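Local structure of uncharacterized protein (Sus scrofa, 5BNF) at residues C34-K39 against M62-Q67; K39-A44 against Y104-L109. The protein is porcine CD38, a member of the ADP-ribosyl cyclase family, combining a helical part with a four-stranded parallel sheet flanked by helices. One frame throughout, in Å; residues are numbered along the deposited sequence.

Contact 1: residues C34-K39 against M62-Q67; sequences CQKIKK and MKLGHQ
Ile37 and Leu64 carry this contact, with the helix of 34-39 set against the last turn of the helix that ends at Leu64. The CA atoms of Ile37 and Leu64 are 6.3 Å apart, close enough for side chains to reach the opposite backbone.

The apolar part comes first. Ile37 leaves its helix across the approach, not straight at it, and CG1 lies anti to the carbonyl carbon (chi1 -63°); the bend at chi2, -69°, places CD1 over the partner backbone. There Ile37 CD1 meets Leu64 CB at 3.2 Å, tighter than ordinary van der Waals contact, while Gly65 N is 3.9 Å from the same methyl, Ile37 CD1. Leu64 points at the helix and runs past Ile37 in the opposite direction. Leu64's chi2 of 177° carries Leu64 CD1 out to Lys36, 4.3 Å from Lys36 CB. The rest of the lysine chain turns away from the contact.

Two backbone carbonyls are approached by methyls, as plain contacts. Leu64 O is 3.0 Å from Ile37 CD1, a very close approach, and Leu64 CD1 lies 3.9 Å from Lys36 O. Leu64 O also accepts a hydrogen bond from Arg32 NH1, which binds His66 O as well, so one guanidinium nitrogen fastens the chain on both sides of Gly65, where helical geometry stops.

Covalent and outer contacts place the pair in the fold. Cys34 is joined to Cys18 by a disulfide, tying the start of helix 34-45 to helix 10-25, and Met62 rests on Leu142, Leu143 and Arg146 of helix 135-149. The arrangement is helix-to-helix packing within the helical part of an ADP-ribosyl cyclase fold, with a helix C-terminus docked by one leucine against the first turn of the longer helix 34-45.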
loop_
_atom_site.group_PDB
_atom_site.type_symbol
_atom_site.label_atom_id
_atom_site.label_comp_id
_atom_site.label_asym_id
_atom_site.label_seq_id
_atom_site.Cartn_x
_atom_site.Cartn_y
_atom_site.Cartn_z
ATOM N N CYS A 34 -1.686 -4.787 20.454
ATOM C CA CYS A 34 -0.474 -4.315 19.813
ATOM C C CYS A 34 0.796 -5.132 20.010
ATOM O O CYS A 34 1.575 -5.301 19.070
ATOM C CB CYS A 34 -0.236 -2.867 20.220
ATOM S SG CYS A 34 -1.399 -1.762 19.368
ATOM N N GLN A 35 1.027 -5.620 21.224
ATOM C CA GLN A 35 2.221 -6.420 21.481
ATOM C C GLN A 35 2.189 -7.697 20.637
ATOM O O GLN A 35 3.221 -8.153 20.147
ATOM C CB GLN A 35 2.328 -6.760 22.972
ATOM C CG GLN A 35 3.230 -7.955 23.308
ATOM C CD GLN A 35 4.655 -7.832 22.783
ATOM O OE1 GLN A 35 5.311 -6.802 22.953
ATOM N NE2 GLN A 35 5.145 -8.897 22.159
ATOM N N LYS A 36 0.999 -8.260 20.462
ATOM C CA LYS A 36 0.832 -9.471 19.668
ATOM C C LYS A 36 1.239 -9.167 18.233
ATOM O O LYS A 36 1.938 -9.952 17.594
ATOM C CB LYS A 36 -0.629 -9.913 19.698
ATOM C CG LYS A 36 -0.849 -11.361 20.085
ATOM C CD LYS A 36 -1.948 -11.473 21.132
ATOM C CE LYS A 36 -3.261 -10.872 20.644
ATOM N NZ LYS A 36 -4.296 -10.861 21.717
ATOM N N ILE A 37 0.783 -8.019 17.737
ATOM C CA ILE A 37 1.084 -7.586 16.380
ATOM C C ILE A 37 2.591 -7.425 16.199
ATOM O O ILE A 37 3.178 -8.016 15.294
ATOM C CB ILE A 37 0.390 -6.236 16.053
ATOM C CG1 ILE A 37 -1.132 -6.388 16.115
ATOM C CG2 ILE A 37 0.792 -5.763 14.666
ATOM C CD1 ILE A 37 -1.725 -7.245 15.008
ATOM N N LYS A 38 3.206 -6.628 17.069
ATOM C CA LYS A 38 4.643 -6.373 17.021
ATOM C C LYS A 38 5.449 -7.662 16.977
ATOM O O LYS A 38 6.460 -7.752 16.277
ATOM C CB LYS A 38 5.064 -5.549 18.236
ATOM C CG LYS A 38 6.552 -5.600 18.529
ATOM C CD LYS A 38 6.860 -5.058 19.917
ATOM C CE LYS A 38 8.153 -5.644 20.462
ATOM N NZ LYS A 38 8.408 -5.232 21.874
ATOM N N LYS A 39 5.000 -8.653 17.736
ATOM C CA LYS A 39 5.674 -9.940 17.787
ATOM C C LYS A 39 5.616 -10.605 16.419
ATOM O O LYS A 39 6.613 -11.123 15.927
ATOM C CB LYS A 39 5.004 -10.844 18.824
ATOM C CG LYS A 39 5.673 -12.197 18.986
ATOM C CD LYS A 39 7.075 -12.050 19.548
ATOM C CE LYS A 39 7.748 -13.402 19.683
ATOM N NZ LYS A 39 9.164 -13.250 20.120
ATOM N N MET A 62 -0.958 -10.609 8.877
ATOM C CA MET A 62 -2.110 -10.145 8.113
ATOM C C MET A 62 -3.412 -10.566 8.776
ATOM O O MET A 62 -4.457 -9.951 8.567
ATOM C CB MET A 62 -2.048 -10.683 6.681
ATOM C CG MET A 62 -0.838 -10.183 5.927
ATOM S SD MET A 62 -0.740 -8.385 5.984
ATOM C CE MET A 62 -0.772 -7.984 4.277
ATOM N N LYS A 63 -3.334 -11.616 9.586
ATOM C CA LYS A 63 -4.490 -12.140 10.296
ATOM C C LYS A 63 -4.777 -11.276 11.523
ATOM O O LYS A 63 -5.917 -10.909 11.776
ATOM C CB LYS A 63 -4.217 -13.587 10.715
ATOM C CG LYS A 63 -5.417 -14.341 11.252
ATOM C CD LYS A 63 -5.045 -15.778 11.574
ATOM C CE LYS A 63 -6.278 -16.639 11.813
ATOM N NZ LYS A 63 -5.911 -17.998 12.312
ATOM N N LEU A 64 -3.736 -10.937 12.272
ATOM C CA LEU A 64 -3.906 -10.121 13.467
ATOM C C LEU A 64 -4.125 -8.647 13.167
ATOM O O LEU A 64 -4.541 -7.893 14.042
ATOM C CB LEU A 64 -2.692 -10.258 14.382
ATOM C CG LEU A 64 -2.406 -11.636 14.980
ATOM C CD1 LEU A 64 -1.123 -11.542 15.785
ATOM C CD2 LEU A 64 -3.562 -12.097 15.872
ATOM N N GLY A 65 -3.844 -8.233 11.936
ATOM C CA GLY A 65 -4.015 -6.834 11.586
ATOM C C GLY A 65 -5.083 -6.570 10.540
ATOM O O GLY A 65 -5.212 -5.448 10.047
ATOM N N HIS A 66 -5.853 -7.593 10.193
ATOM C CA HIS A 66 -6.895 -7.413 9.198
ATOM C C HIS A 66 -7.941 -6.402 9.649
ATOM O O HIS A 66 -8.256 -6.298 10.833
ATOM C CB HIS A 66 -7.583 -8.740 8.880
ATOM C CG HIS A 66 -8.751 -8.596 7.955
ATOM N ND1 HIS A 66 -9.937 -8.011 8.342
ATOM C CD2 HIS A 66 -8.897 -8.906 6.644
ATOM C CE1 HIS A 66 -10.761 -7.965 7.312
ATOM N NE2 HIS A 66 -10.153 -8.501 6.268
ATOM N N GLN A 67 -8.476 -5.662 8.684
ATOM C CA GLN A 67 -9.497 -4.660 8.950
ATOM C C GLN A 67 -10.153 -4.277 7.628
ATOM O O GLN A 67 -9.469 -3.854 6.699
ATOM C CB GLN A 67 -8.861 -3.422 9.597
ATOM C CG GLN A 67 -8.791 -2.200 8.691
ATOM C CD GLN A 67 -7.997 -1.061 9.291
ATOM O OE1 GLN A 67 -6.819 -1.215 9.617
ATOM N NE2 GLN A 67 -8.634 0.096 9.432
#

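Contact 2: residues K39-A44 against Y104-L109; sequences KAFTDA and YIADDL
With Phe41 CG anti to the backbone N (chi1 -151°), the ring is swung out from its helix toward Ile105 and Ala106. Ile105 answers with CG1 lodged between the backbone N and the carbonyl carbon (chi1 68°), and a nearly straight chi2 of 170° extends CD1 to the ring. The two side chains run past each other in opposite directions.

Both partners come at the ring's edge. Ile105 CD1 is 4.0 Å from Phe41 CD2, and Ala106 CB, in the plane of the ring, is 3.9 Å from Phe41 CZ. Phe41 CE2 lies between these positions and touches both.

Other aromatics gather round the same ring: Trp111 and Phe10 meet Phe41 edge-to-face, and Phe139 of helix 135-149 also packs on it. From Ala106 to Leu109 the chain folds back in a type II beta turn, closed by Leu109 N to Ala106 O at 2.9 Å, while Arg17 NH1 binds the carbonyls of Ile105 and Asp107.

All three touching residues are buried and meet through carbon alone, so cohesion here probably rests on dispersion and the exclusion of water, with no directional bond between the segments.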
loop_
_atom_site.group_PDB
_atom_site.type_symbol
_atom_site.label_atom_id
_atom_site.label_comp_id
_atom_site.label_asym_id
_atom_site.label_seq_id
_atom_site.Cartn_x
_atom_site.Cartn_y
_atom_site.Cartn_z
ATOM N N LYS A 39 5.000 -8.653 17.736
ATOM C CA LYS A 39 5.674 -9.940 17.787
ATOM C C LYS A 39 5.616 -10.605 16.419
ATOM O O LYS A 39 6.613 -11.123 15.927
ATOM C CB LYS A 39 5.004 -10.844 18.824
ATOM C CG LYS A 39 5.673 -12.197 18.986
ATOM C CD LYS A 39 7.075 -12.050 19.548
ATOM C CE LYS A 39 7.748 -13.402 19.683
ATOM N NZ LYS A 39 9.164 -13.250 20.120
ATOM N N ALA A 40 4.436 -10.586 15.812
ATOM C CA ALA A 40 4.233 -11.184 14.500
ATOM C C ALA A 40 5.060 -10.497 13.411
ATOM O O ALA A 40 5.677 -11.155 12.568
ATOM C CB ALA A 40 2.773 -11.124 14.145
ATOM N N PHE A 41 5.051 -9.173 13.429
ATOM C CA PHE A 41 5.797 -8.392 12.460
ATOM C C PHE A 41 7.244 -8.863 12.530
ATOM O O PHE A 41 7.797 -9.371 11.555
ATOM C CB PHE A 41 5.724 -6.907 12.823
ATOM C CG PHE A 41 5.813 -5.977 11.642
ATOM C CD1 PHE A 41 6.586 -6.301 10.529
ATOM C CD2 PHE A 41 5.141 -4.760 11.658
ATOM C CE1 PHE A 41 6.685 -5.423 9.446
ATOM C CE2 PHE A 41 5.233 -3.875 10.584
ATOM C CZ PHE A 41 6.007 -4.209 9.475
ATOM N N THR A 42 7.837 -8.693 13.708
ATOM C CA THR A 42 9.219 -9.068 13.969
ATOM C C THR A 42 9.522 -10.540 13.679
ATOM O O THR A 42 10.528 -10.860 13.046
ATOM C CB THR A 42 9.584 -8.765 15.431
ATOM O OG1 THR A 42 9.364 -7.377 15.701
ATOM C CG2 THR A 42 11.034 -9.093 15.689
ATOM N N ASP A 43 8.657 -11.435 14.139
ATOM C CA ASP A 43 8.851 -12.864 13.921
ATOM C C ASP A 43 8.906 -13.226 12.452
ATOM O O ASP A 43 9.519 -14.221 12.067
ATOM C CB ASP A 43 7.729 -13.654 14.584
ATOM C CG ASP A 43 7.872 -13.705 16.084
ATOM O OD1 ASP A 43 8.734 -12.972 16.614
ATOM O OD2 ASP A 43 7.126 -14.471 16.732
ATOM N N ALA A 44 8.260 -12.408 11.637
ATOM C CA ALA A 44 8.197 -12.637 10.205
ATOM C C ALA A 44 9.516 -12.487 9.451
ATOM O O ALA A 44 9.696 -13.110 8.404
ATOM C CB ALA A 44 7.153 -11.704 9.592
ATOM N N TYR A 104 -0.355 1.917 8.495
ATOM C CA TYR A 104 -0.110 3.028 9.398
ATOM C C TYR A 104 1.160 2.893 10.233
ATOM O O TYR A 104 1.952 3.833 10.339
ATOM C CB TYR A 104 -1.309 3.198 10.335
ATOM C CG TYR A 104 -1.079 4.218 11.417
ATOM C CD1 TYR A 104 -1.029 5.579 11.117
ATOM C CD2 TYR A 104 -0.869 3.824 12.735
ATOM C CE1 TYR A 104 -0.774 6.520 12.102
ATOM C CE2 TYR A 104 -0.612 4.758 13.726
ATOM C CZ TYR A 104 -0.566 6.103 13.402
ATOM O OH TYR A 104 -0.305 7.027 14.383
ATOM N N ILE A 105 1.349 1.729 10.842
ATOM C CA ILE A 105 2.520 1.520 11.674
ATOM C C ILE A 105 3.799 1.278 10.879
ATOM O O ILE A 105 4.877 1.699 11.297
ATOM C CB ILE A 105 2.301 0.349 12.642
ATOM C CG1 ILE A 105 2.237 -0.964 11.872
ATOM C CG2 ILE A 105 1.003 0.551 13.410
ATOM C CD1 ILE A 105 2.274 -2.184 12.767
ATOM N N ALA A 106 3.680 0.625 9.725
ATOM C CA ALA A 106 4.849 0.327 8.903
ATOM C C ALA A 106 5.305 1.493 8.030
ATOM O O ALA A 106 6.474 1.573 7.646
ATOM C CB ALA A 106 4.563 -0.887 8.038
ATOM N N ASP A 107 4.384 2.404 7.737
ATOM C CA ASP A 107 4.673 3.551 6.890
ATOM C C ASP A 107 6.034 4.218 7.104
ATOM O O ASP A 107 6.401 4.558 8.226
ATOM C CB ASP A 107 3.558 4.583 7.043
ATOM C CG ASP A 107 3.636 5.677 6.003
ATOM O OD1 ASP A 107 3.850 5.353 4.815
ATOM O OD2 ASP A 107 3.475 6.859 6.369
ATOM N N ASP A 108 6.767 4.394 6.004
ATOM C CA ASP A 108 8.087 5.026 5.984
ATOM C C ASP A 108 9.225 4.269 6.664
ATOM O O ASP A 108 10.368 4.715 6.638
ATOM C CB ASP A 108 8.013 6.435 6.578
ATOM C CG ASP A 108 7.276 7.409 5.679
ATOM O OD1 ASP A 108 7.513 7.372 4.450
ATOM O OD2 ASP A 108 6.474 8.218 6.199
ATOM N N LEU A 109 8.930 3.125 7.258
ATOM C CA LEU A 109 9.968 2.367 7.946
ATOM C C LEU A 109 10.765 1.422 7.044
ATOM O O LEU A 109 10.351 1.114 5.925
ATOM C CB LEU A 109 9.333 1.578 9.090
ATOM C CG LEU A 109 8.992 2.305 10.398
ATOM C CD1 LEU A 109 8.383 3.665 10.154
ATOM C CD2 LEU A 109 8.046 1.419 11.190
#

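How the contacts relate
From the N terminus, helix 34-45 comes first and supplies one side of both contacts, its earlier turns to contact 1 and its later ones to contact 2, their segments overlapping at Lys39. Contact 1 closes a loop of 22 residues when helix 59-64 comes back to it; contact 2 closes a longer one, of 59 residues, at the end of helix 101-106. The segments alternate along the chain, so the loops cross instead of nesting. Their centres are about 9 Å apart, and the two join directly where Leu64 CD1 packs 4.2 Å from Ala40 CB. Together they gather helices 34-45, 59-64 and 101-106 into one cluster.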